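Local structure of CD8 alpha antigen (Sus scrofa, 5EDX) at residues Ser34-Lys39 against Leu102-Phe107; Cys22-Met25 against Leu30-Cys33; Val10-Ser13 against Thr17-Leu20. The protein probably acts as a T-cell co-receptor subunit that binds MHC class I molecules as an alpha-alpha homodimer. All blocks are in the same frame, centred on the assembly; numbering follows the deposited sequence.

Contact 1: residues Ser34-Lys39 against Leu102-Phe107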
loop_
_atom_site.group_PDB
_atom_site.type_symbol
_atom_site.label_atom_id
_atom_site.label_comp_id
_atom_site.label_asym_id
_atom_site.label_seq_id
_atom_site.Cartn_x
_atom_site.Cartn_y
_atom_site.Cartn_z
ATOM N N SER A 34 3.054 -9.692 2.560
ATOM C CA SER A 34 2.211 -9.622 1.376
ATOM C C SER A 34 2.973 -8.937 0.258
ATOM O O SER A 34 3.594 -7.903 0.474
ATOM C CB SER A 34 0.935 -8.838 1.674
ATOM O OG SER A 34 0.136 -9.523 2.618
ATOM N N TRP A 35 2.931 -9.518 -0.932
ATOM C CA TRP A 35 3.498 -8.871 -2.108
ATOM C C TRP A 35 2.452 -7.957 -2.743
ATOM O O TRP A 35 1.324 -8.376 -2.986
ATOM C CB TRP A 35 3.966 -9.913 -3.124
ATOM C CG TRP A 35 5.292 -10.528 -2.796
ATOM C CD1 TRP A 35 5.514 -11.767 -2.263
ATOM C CD2 TRP A 35 6.577 -9.926 -2.971
ATOM N NE1 TRP A 35 6.867 -11.974 -2.101
ATOM C CE2 TRP A 35 7.540 -10.861 -2.533
ATOM C CE3 TRP A 35 7.011 -8.690 -3.463
ATOM C CZ2 TRP A 35 8.905 -10.594 -2.574
ATOM C CZ3 TRP A 35 8.364 -8.428 -3.506
ATOM C CH2 TRP A 35 9.299 -9.375 -3.060
ATOM N N LEU A 36 2.849 -6.715 -2.998
ATOM C CA LEU A 36 1.998 -5.714 -3.627
ATOM C C LEU A 36 2.665 -5.215 -4.900
ATOM O O LEU A 36 3.872 -5.344 -5.077
ATOM C CB LEU A 36 1.767 -4.534 -2.682
ATOM C CG LEU A 36 1.218 -4.876 -1.296
ATOM C CD1 LEU A 36 1.115 -3.609 -0.446
ATOM C CD2 LEU A 36 -0.139 -5.568 -1.412
ATOM N N TYR A 37 1.863 -4.639 -5.780
ATOM C CA TYR A 37 2.352 -4.133 -7.055
ATOM C C TYR A 37 1.713 -2.782 -7.335
ATOM O O TYR A 37 0.544 -2.567 -7.015
ATOM C CB TYR A 37 1.999 -5.129 -8.158
ATOM C CG TYR A 37 2.106 -4.599 -9.573
ATOM C CD1 TYR A 37 3.339 -4.474 -10.205
ATOM C CD2 TYR A 37 0.964 -4.265 -10.288
ATOM C CE1 TYR A 37 3.427 -3.997 -11.529
ATOM C CE2 TYR A 37 1.038 -3.796 -11.591
ATOM C CZ TYR A 37 2.268 -3.668 -12.207
ATOM O OH TYR A 37 2.324 -3.201 -13.506
ATOM N N GLN A 38 2.478 -1.859 -7.906
ATOM C CA GLN A 38 1.876 -0.624 -8.398
ATOM C C GLN A 38 2.271 -0.400 -9.847
ATOM O O GLN A 38 3.426 -0.592 -10.217
ATOM C CB GLN A 38 2.261 0.585 -7.545
ATOM C CG GLN A 38 1.470 1.838 -7.932
ATOM C CD GLN A 38 1.880 3.077 -7.155
ATOM O OE1 GLN A 38 3.065 3.327 -6.953
ATOM N NE2 GLN A 38 0.896 3.871 -6.739
ATOM N N LYS A 39 1.300 0.002 -10.660
ATOM C CA LYS A 39 1.526 0.227 -12.085
ATOM C C LYS A 39 2.395 1.451 -12.346
ATOM O O LYS A 39 2.445 2.373 -11.532
ATOM C CB LYS A 39 0.181 0.409 -12.796
ATOM C CG LYS A 39 -0.668 -0.849 -12.837
ATOM C CD LYS A 39 -2.046 -0.589 -13.432
ATOM C CE LYS A 39 -2.924 0.184 -12.458
ATOM N NZ LYS A 39 -4.338 0.252 -12.903
ATOM N N LEU A 102 0.972 -0.603 9.341
ATOM C CA LEU A 102 1.366 -1.219 8.078
ATOM C C LEU A 102 2.758 -0.743 7.686
ATOM O O LEU A 102 3.007 0.464 7.608
ATOM C CB LEU A 102 0.377 -0.858 6.965
ATOM C CG LEU A 102 -0.793 -1.797 6.686
ATOM C CD1 LEU A 102 -1.573 -1.306 5.477
ATOM C CD2 LEU A 102 -0.296 -3.221 6.463
ATOM N N TYR A 103 3.661 -1.691 7.445
ATOM C CA TYR A 103 5.018 -1.387 7.020
ATOM C C TYR A 103 5.215 -1.773 5.562
ATOM O O TYR A 103 4.663 -2.769 5.105
ATOM C CB TYR A 103 6.025 -2.174 7.860
ATOM C CG TYR A 103 6.060 -1.766 9.314
ATOM C CD1 TYR A 103 6.964 -0.818 9.760
ATOM C CD2 TYR A 103 5.182 -2.325 10.232
ATOM C CE1 TYR A 103 7.000 -0.437 11.092
ATOM C CE2 TYR A 103 5.209 -1.951 11.565
ATOM C CZ TYR A 103 6.119 -1.009 11.985
ATOM O OH TYR A 103 6.151 -0.635 13.308
ATOM N N PHE A 104 6.017 -0.999 4.841
ATOM C CA PHE A 104 6.265 -1.289 3.428
ATOM C C PHE A 104 7.751 -1.351 3.132
ATOM O O PHE A 104 8.511 -0.526 3.624
ATOM C CB PHE A 104 5.634 -0.209 2.544
ATOM C CG PHE A 104 4.166 -0.022 2.776
ATOM C CD1 PHE A 104 3.244 -0.849 2.161
ATOM C CD2 PHE A 104 3.706 0.983 3.610
ATOM C CE1 PHE A 104 1.887 -0.680 2.372
ATOM C CE2 PHE A 104 2.345 1.159 3.825
ATOM C CZ PHE A 104 1.437 0.326 3.209
ATOM N N SER A 105 8.167 -2.315 2.311
ATOM C CA SER A 105 9.541 -2.336 1.822
ATOM C C SER A 105 9.704 -1.257 0.765
ATOM O O SER A 105 8.720 -0.785 0.203
ATOM C CB SER A 105 9.885 -3.688 1.193
ATOM O OG SER A 105 9.320 -3.798 -0.106
ATOM N N ASN A 106 10.947 -0.879 0.492
ATOM C CA ASN A 106 11.245 -0.047 -0.668
ATOM C C ASN A 106 10.732 -0.716 -1.934
ATOM O O ASN A 106 10.620 -1.945 -1.996
ATOM C CB ASN A 106 12.753 0.169 -0.804
ATOM C CG ASN A 106 13.318 1.043 0.296
ATOM O OD1 ASN A 106 12.574 1.624 1.086
ATOM N ND2 ASN A 106 14.639 1.145 0.351
ATOM N N PHE A 107 10.427 0.100 -2.936
ATOM C CA PHE A 107 10.041 -0.390 -4.254
ATOM C C PHE A 107 11.190 -1.139 -4.921
ATOM O O PHE A 107 12.345 -0.713 -4.860
ATOM C CB PHE A 107 9.656 0.788 -5.155
ATOM C CG PHE A 107 8.233 1.250 -4.998
ATOM C CD1 PHE A 107 7.412 0.720 -4.017
ATOM C CD2 PHE A 107 7.714 2.221 -5.849
ATOM C CE1 PHE A 107 6.103 1.149 -3.886
ATOM C CE2 PHE A 107 6.409 2.651 -5.722
ATOM C CZ PHE A 107 5.600 2.116 -4.748
#
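Leu36 and Phe104, with Gln38 and Phe107, form a sparse, buried side-chain contact between two strands that are not neighbours in the sheet. Strand 90-98 lies between strands 33-38 and 101-111 and runs antiparallel to both; accordingly, the nearest CA atoms, those of Leu36 and Phe104, stand 9.4 Å apart. The first pair is apolar: CD1 of Leu36 arrives at the edge of the Phe104 ring, near its plane, 4.1 Å from CE1. In the second pair OE1 of Gln38 sits at the edge of the Phe107 ring, 3.6 Å from CZ, with the amide plane turned 81° from the ring. Gln38 spans the gap because its CG is anti to the backbone N (chi1 -172°) and the chain beyond is extended. NE2 of the same amide bonds to the carbonyl of Ser44 and to OE1 of Gln38 of the second subunit, while Leu36 packs on Phe104 of that subunit. The face therefore belongs to the dimer interface of this V-set domain. Its chemistry implies a buried glutamine amide whose rotation is set by hydrogen bonds from outside the two segments, which engage OE1 as well as NE2; the weakly positive ring edge would be the oxygen's secondary partner.

Contact 2: residues Cys22-Met25 against Leu30-Cys33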
loop_
_atom_site.group_PDB
_atom_site.type_symbol
_atom_site.label_atom_id
_atom_site.label_comp_id
_atom_site.label_asym_id
_atom_site.label_seq_id
_atom_site.Cartn_x
_atom_site.Cartn_y
_atom_site.Cartn_z
ATOM N N CYS A 22 12.340 -10.066 -0.539
ATOM C CA CYS A 22 12.309 -9.201 0.636
ATOM C C CYS A 22 12.496 -10.052 1.881
ATOM O O CYS A 22 11.790 -11.033 2.080
ATOM C CB CYS A 22 11.033 -8.341 0.712
ATOM S SG CYS A 22 9.462 -9.186 1.041
ATOM N N GLU A 23 13.481 -9.684 2.689
ATOM C CA GLU A 23 13.728 -10.354 3.957
ATOM C C GLU A 23 13.119 -9.508 5.057
ATOM O O GLU A 23 13.357 -8.305 5.126
ATOM C CB GLU A 23 15.235 -10.545 4.200
ATOM C CG GLU A 23 15.553 -11.268 5.517
ATOM C CD GLU A 23 17.047 -11.421 5.791
ATOM O OE1 GLU A 23 17.399 -12.097 6.781
ATOM O OE2 GLU A 23 17.871 -10.868 5.037
ATOM N N VAL A 24 12.304 -10.129 5.900
ATOM C CA VAL A 24 11.792 -9.454 7.079
ATOM C C VAL A 24 12.717 -9.811 8.231
ATOM O O VAL A 24 12.751 -10.960 8.669
ATOM C CB VAL A 24 10.358 -9.893 7.406
ATOM C CG1 VAL A 24 9.887 -9.250 8.715
ATOM C CG2 VAL A 24 9.426 -9.540 6.258
ATOM N N MET A 25 13.486 -8.831 8.696
ATOM C CA MET A 25 14.487 -9.051 9.740
ATOM C C MET A 25 13.824 -9.191 11.103
ATOM O O MET A 25 12.701 -8.727 11.292
ATOM C CB MET A 25 15.468 -7.876 9.774
ATOM C CG MET A 25 15.775 -7.280 8.391
ATOM S SD MET A 25 16.528 -8.497 7.316
ATOM C CE MET A 25 17.915 -9.010 8.338
ATOM N N LEU A 30 5.512 -16.461 13.326
ATOM C CA LEU A 30 4.262 -15.840 12.898
ATOM C C LEU A 30 4.456 -14.855 11.749
ATOM O O LEU A 30 3.485 -14.390 11.157
ATOM C CB LEU A 30 3.590 -15.118 14.071
ATOM C CG LEU A 30 3.395 -15.916 15.362
ATOM C CD1 LEU A 30 2.718 -15.055 16.421
ATOM C CD2 LEU A 30 2.600 -17.186 15.103
ATOM N N THR A 31 5.708 -14.530 11.442
ATOM C CA THR A 31 6.018 -13.502 10.451
ATOM C C THR A 31 5.358 -13.793 9.107
ATOM O O THR A 31 5.448 -14.898 8.579
ATOM C CB THR A 31 7.541 -13.345 10.260
ATOM O OG1 THR A 31 8.122 -12.915 11.499
ATOM C CG2 THR A 31 7.857 -12.317 9.184
ATOM N N SER A 32 4.693 -12.789 8.558
ATOM C CA SER A 32 4.026 -12.944 7.280
ATOM C C SER A 32 4.380 -11.754 6.425
ATOM O O SER A 32 4.876 -10.746 6.923
ATOM C CB SER A 32 2.513 -13.012 7.481
ATOM O OG SER A 32 2.018 -11.764 7.942
ATOM N N CYS A 33 4.124 -11.870 5.131
ATOM C CA CYS A 33 4.445 -10.802 4.211
ATOM C C CYS A 33 3.497 -10.856 3.019
ATOM O O CYS A 33 3.156 -11.934 2.539
ATOM C CB CYS A 33 5.889 -10.956 3.743
ATOM S SG CYS A 33 6.556 -9.520 2.897
#
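Val24 and Thr31 mark the nearest approach of two roughly antiparallel backbones, their CA atoms 7.8 Å apart. That spacing is too wide for main-chain pairing: Cys22 bonds to Phe77 and Glu23 to Arg4, in strands 76-81 and 3-5 of one sheet, whereas Cys33 opens strand 33-38 in the other and bonds to Leu52. Side chains alone fill the space between. Val24 and Thr31 reach toward each other tip to tip, CG1 of Val24 meeting CG2 of Thr31 at 3.7 Å. Both of these methyls are anti to their own backbone N, and on the threonine this leaves OG1 turned aside, where it is hydrogen-bonded to the backbone N of Asn28 in the intervening loop. The other valine methyl, CG2, lies more loosely against SG of Cys33, at 4.4 Å. Deeper in, SG of Cys22 and SG of Cys33 approach to 3.5 Å, far beyond disulfide length, so they meet as packed sulfurs; the covalent partner of Cys22 is Cys94. Cys33 also touches Cys94 and Phe77, which puts a third cysteine against the disulfide. Phe3 and Phe77 flank the same cluster, each touching both Val24 and Cys33. The end of one strand facing the start of the next across the sandwich, beside the intersheet disulfide and closed by the loop equivalent to the first complementarity-determining loop, typifies an immunoglobulin variable-type domain.

Contact 3: residues Val10-Ser13 against Thr17-Leu20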
loop_
_atom_site.group_PDB
_atom_site.type_symbol
_atom_site.label_atom_id
_atom_site.label_comp_id
_atom_site.label_asym_id
_atom_site.label_seq_id
_atom_site.Cartn_x
_atom_site.Cartn_y
_atom_site.Cartn_z
ATOM N N VAL A 10 15.697 -3.213 -11.518
ATOM C CA VAL A 10 15.843 -4.406 -12.335
ATOM C C VAL A 10 15.423 -4.138 -13.777
ATOM O O VAL A 10 14.391 -3.513 -14.026
ATOM C CB VAL A 10 14.990 -5.567 -11.765
ATOM C CG1 VAL A 10 15.087 -6.793 -12.655
ATOM C CG2 VAL A 10 15.417 -5.892 -10.330
ATOM N N GLN A 11 16.238 -4.596 -14.725
ATOM C CA GLN A 11 15.867 -4.564 -16.135
ATOM C C GLN A 11 15.613 -5.980 -16.620
ATOM O O GLN A 11 16.419 -6.880 -16.378
ATOM C CB GLN A 11 16.969 -3.932 -16.984
ATOM C CG GLN A 11 17.209 -2.457 -16.735
ATOM C CD GLN A 11 18.177 -1.861 -17.740
ATOM O OE1 GLN A 11 17.966 -1.951 -18.952
ATOM N NE2 GLN A 11 19.248 -1.250 -17.242
ATOM N N ALA A 12 14.492 -6.181 -17.302
ATOM C CA ALA A 12 14.133 -7.505 -17.791
ATOM C C ALA A 12 13.585 -7.410 -19.202
ATOM O O ALA A 12 12.859 -6.476 -19.524
ATOM C CB ALA A 12 13.101 -8.141 -16.878
ATOM N N SER A 13 13.921 -8.382 -20.042
ATOM C CA SER A 13 13.375 -8.420 -21.394
ATOM C C SER A 13 12.160 -9.337 -21.418
ATOM O O SER A 13 11.957 -10.131 -20.493
ATOM C CB SER A 13 14.434 -8.879 -22.399
ATOM O OG SER A 13 14.974 -10.134 -22.032
ATOM N N THR A 17 12.803 -14.604 -16.786
ATOM C CA THR A 17 12.380 -14.911 -15.424
ATOM C C THR A 17 13.040 -13.925 -14.469
ATOM O O THR A 17 14.268 -13.784 -14.466
ATOM C CB THR A 17 12.769 -16.348 -15.041
ATOM O OG1 THR A 17 12.190 -17.260 -15.984
ATOM C CG2 THR A 17 12.289 -16.690 -13.630
ATOM N N VAL A 18 12.224 -13.231 -13.676
ATOM C CA VAL A 18 12.719 -12.268 -12.694
ATOM C C VAL A 18 12.372 -12.749 -11.288
ATOM O O VAL A 18 11.234 -13.126 -11.025
ATOM C CB VAL A 18 12.098 -10.871 -12.928
ATOM C CG1 VAL A 18 12.529 -9.891 -11.851
ATOM C CG2 VAL A 18 12.482 -10.347 -14.301
ATOM N N LYS A 19 13.353 -12.744 -10.390
ATOM C CA LYS A 19 13.118 -13.182 -9.016
ATOM C C LYS A 19 13.456 -12.061 -8.036
ATOM O O LYS A 19 14.579 -11.550 -8.027
ATOM C CB LYS A 19 13.938 -14.437 -8.706
ATOM C CG LYS A 19 13.762 -14.971 -7.286
ATOM C CD LYS A 19 14.288 -16.397 -7.205
ATOM C CE LYS A 19 14.015 -17.016 -5.848
ATOM N NZ LYS A 19 14.359 -18.467 -5.852
ATOM N N LEU A 20 12.472 -11.674 -7.229
ATOM C CA LEU A 20 12.631 -10.594 -6.263
ATOM C C LEU A 20 12.624 -11.146 -4.845
ATOM O O LEU A 20 11.985 -12.160 -4.584
ATOM C CB LEU A 20 11.483 -9.598 -6.405
ATOM C CG LEU A 20 11.219 -9.045 -7.806
ATOM C CD1 LEU A 20 10.011 -8.102 -7.763
ATOM C CD2 LEU A 20 12.450 -8.338 -8.363
#
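Val18 faces both Val10 and Ala12, and its two methyls are divided between them. With CG1 anti to the backbone N (chi1 176°), CG1 points to Val10 and CG2 to Ala12. Val10 adopts the same rotamer, chi1 177°, on a chain running the opposite way; the two valines lie alongside each other, pointing opposite ways, and meet through their CG1 methyls at 4.1 Å. The contact with Ala12 is closer: its CB lies 3.4 Å from CG2 of Val18, tighter than ordinary van der Waals spacing between carbons. At the other end CG2 of Val10 approaches CD2 of Leu20 at 4.3 Å. Leu20 does not aim its CB straight across; CG anti to the carbonyl carbon (chi1 -53°) and an extended chi2 carry the branch tip to the valine. All these groups are hydrocarbon, so the packing is purely apolar. Just beyond, the turn joining the segments contains a hydrogen bond from Ser13 N to OE1 of Glu16. Strand 9-11 runs parallel beside strand 101-111, to which Val10 and Ala12 are bonded through Ser109 and Phe111, whereas Val18 and Leu20 pair with strand 76-81; the contact thus packs the edge of one sheet against the other.

Strand 18-24 connects contacts 2 and 3, which occupy opposite sides of the chain's centre with their own centres about 22 Å apart. Contact 1 lies about 13 Å from contact 2 and 17 Å from contact 3, centre to centre. Trp35 joins it to both: its CZ2 packs 3.9 Å from SG of Cys22 and 4.0 Å from the carbonyl O of Leu20, giving the tryptophan-against-disulfide core familiar from immunoglobulin domains. Contacts 2 and 3 bridge the two sheets, with no other chain of the assembly touching their segments. Contact 1 instead lies within one sheet, and its touching residues Leu36, Gln38, Phe104 and Phe107 meet the second subunit.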